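Local coordinates for leucine-rich repeat protein (Bacteroides thetaiotaomicron, PDB 4ECN), which is of unknown function but, as an extracellular leucine-rich repeat protein with transthyretin-like beta domains, probably binds other proteins, at residues A[217-222]-A[238-243]. Residues are numbered along the deposited sequence; the frame is centred on the assembly and turned at random.
Sequences QVVAYT and SVRGES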
loop_
_atom_site.group_PDB
_atom_site.type_symbol
_atom_site.label_atom_id
_atom_site.label_comp_id
_atom_site.label_asym_id
_atom_site.label_seq_id
_atom_site.Cartn_x
_atom_site.Cartn_y
_atom_site.Cartn_z
ATOM N N GLN A 217 42.515 0.719 0.074
ATOM C CA GLN A 217 42.518 0.065 1.369
ATOM C C GLN A 217 41.602 -1.143 1.315
ATOM O O GLN A 217 40.522 -1.051 0.713
ATOM C CB GLN A 217 42.092 1.003 2.495
ATOM C CG GLN A 217 43.122 2.012 2.947
ATOM C CD GLN A 217 42.545 2.786 4.096
ATOM O OE1 GLN A 217 41.713 3.695 3.908
ATOM N NE2 GLN A 217 42.901 2.375 5.316
ATOM N N VAL A 218 42.005 -2.266 1.948
ATOM C CA VAL A 218 41.122 -3.420 2.058
ATOM C C VAL A 218 40.082 -3.018 3.120
ATOM O O VAL A 218 40.461 -2.547 4.193
ATOM C CB VAL A 218 41.856 -4.753 2.345
ATOM C CG1 VAL A 218 40.863 -5.880 2.626
ATOM C CG2 VAL A 218 42.741 -5.139 1.163
ATOM N N VAL A 219 38.785 -3.099 2.777
ATOM C CA VAL A 219 37.711 -2.650 3.658
ATOM C C VAL A 219 36.842 -3.850 4.171
ATOM O O VAL A 219 36.005 -3.666 5.067
ATOM C CB VAL A 219 36.830 -1.562 2.972
ATOM C CG1 VAL A 219 37.637 -0.289 2.743
ATOM C CG2 VAL A 219 36.184 -2.052 1.674
ATOM N N ALA A 220 37.073 -5.063 3.649
ATOM C CA ALA A 220 36.346 -6.261 4.098
ATOM C C ALA A 220 36.941 -7.547 3.527
ATOM O O ALA A 220 37.535 -7.533 2.446
ATOM C CB ALA A 220 34.872 -6.171 3.700
ATOM N N TYR A 221 36.741 -8.668 4.234
ATOM C CA TYR A 221 37.178 -9.981 3.745
ATOM C C TYR A 221 36.299 -11.103 4.315
ATOM O O TYR A 221 35.664 -10.957 5.371
ATOM C CB TYR A 221 38.670 -10.278 4.059
ATOM C CG TYR A 221 38.955 -10.476 5.533
ATOM C CD1 TYR A 221 38.825 -11.732 6.127
ATOM C CD2 TYR A 221 39.284 -9.397 6.351
ATOM C CE1 TYR A 221 39.010 -11.906 7.497
ATOM C CE2 TYR A 221 39.480 -9.562 7.720
ATOM C CZ TYR A 221 39.355 -10.822 8.286
ATOM O OH TYR A 221 39.577 -11.000 9.628
ATOM N N THR A 222 36.306 -12.236 3.601
ATOM C CA THR A 222 35.694 -13.498 3.984
ATOM C C THR A 222 36.757 -14.567 3.749
ATOM O O THR A 222 37.255 -14.693 2.623
ATOM C CB THR A 222 34.373 -13.751 3.253
ATOM O OG1 THR A 222 33.485 -12.663 3.496
ATOM C CG2 THR A 222 33.707 -15.020 3.710
ATOM N N SER A 238 34.572 -6.438 8.607
ATOM C CA SER A 238 34.737 -5.097 8.058
ATOM C C SER A 238 36.016 -4.566 8.669
ATOM O O SER A 238 36.179 -4.598 9.901
ATOM C CB SER A 238 33.533 -4.201 8.326
ATOM O OG SER A 238 33.650 -3.009 7.562
ATOM N N VAL A 239 36.979 -4.215 7.818
ATOM C CA VAL A 239 38.290 -3.775 8.267
ATOM C C VAL A 239 38.722 -2.504 7.520
ATOM O O VAL A 239 37.965 -1.941 6.724
ATOM C CB VAL A 239 39.341 -4.916 8.082
ATOM C CG1 VAL A 239 39.099 -6.077 9.048
ATOM C CG2 VAL A 239 39.408 -5.405 6.636
ATOM N N ARG A 240 39.956 -2.060 7.821
ATOM C CA ARG A 240 40.701 -0.959 7.222
ATOM C C ARG A 240 42.164 -1.379 7.168
ATOM O O ARG A 240 42.924 -1.157 8.109
ATOM C CB ARG A 240 40.500 0.373 7.974
ATOM C CG ARG A 240 39.172 1.087 7.709
ATOM C CD ARG A 240 39.036 1.548 6.259
ATOM N NE ARG A 240 37.861 2.393 6.036
ATOM C CZ ARG A 240 36.626 1.933 5.852
ATOM N NH1 ARG A 240 36.378 0.628 5.907
ATOM N NH2 ARG A 240 35.624 2.778 5.636
ATOM N N GLY A 241 42.508 -2.078 6.100
ATOM C CA GLY A 241 43.862 -2.535 5.849
ATOM C C GLY A 241 44.743 -1.359 5.504
ATOM O O GLY A 241 44.254 -0.302 5.092
ATOM N N GLU A 242 46.049 -1.529 5.703
ATOM C CA GLU A 242 47.050 -0.503 5.419
ATOM C C GLU A 242 46.997 -0.130 3.934
ATOM O O GLU A 242 46.883 -1.006 3.076
ATOM C CB GLU A 242 48.441 -0.980 5.838
ATOM C CG GLU A 242 48.626 -0.991 7.343
ATOM C CD GLU A 242 48.672 0.392 7.959
ATOM O OE1 GLU A 242 49.641 1.139 7.686
ATOM O OE2 GLU A 242 47.730 0.729 8.713
ATOM N N SER A 243 47.007 1.185 3.661
ATOM C CA SER A 243 46.892 1.792 2.335
ATOM C C SER A 243 47.986 1.324 1.395
ATOM O O SER A 243 49.150 1.264 1.776
ATOM C CB SER A 243 46.939 3.310 2.440
ATOM O OG SER A 243 46.376 3.737 3.670
HETATM O O HOH W 1 44.840 -2.659 2.594
#
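Gln217 reaches across to the loop 238-243 with its side-chain amide, NE2 donating to the carbonyl O of Gly241 at 3.0 Å. With CG anti to its own carbonyl carbon (chi1 -76°) and the chain extended beyond it, CG also comes close to that same oxygen and runs alongside Ser243 OG. Arg240 CD lies over one face of the amide, and the guanidinium plane stands 84° from the amide plane. Shortening this glutamine to an alanine is likely to leave the Gly241 carbonyl without this donor and to open a gap beside Arg240 and Ser243. The Arg240 chain bends back at chi2 (-65°), NH1 bonding Val239 O at 3.1 Å while one guanidinium face rests on Val219 CG1; NH1 also forms a salt bridge with Glu307. On the Tyr221 side, Val239 CG1 meets the ring at its edge, 3.7 Å from CE2. Backbone bonds join the segments: Gly241 N to Val218 O at 2.8 Å and Val239 N to Val219 O at 3.0 Å. A water links Val218 N to Glu242 O. Within this DUF4458 domain of the transthyretin clan, the loop leaves strand 230-238 and leads to strand 244-246, both antiparallel partners of strand 214-227. That strand also pairs with strand 157-164, where Val219 and Ala220 form a classic beta bulge facing Thr161, while strand 251-259 packs against Val218, Tyr221 and Val239.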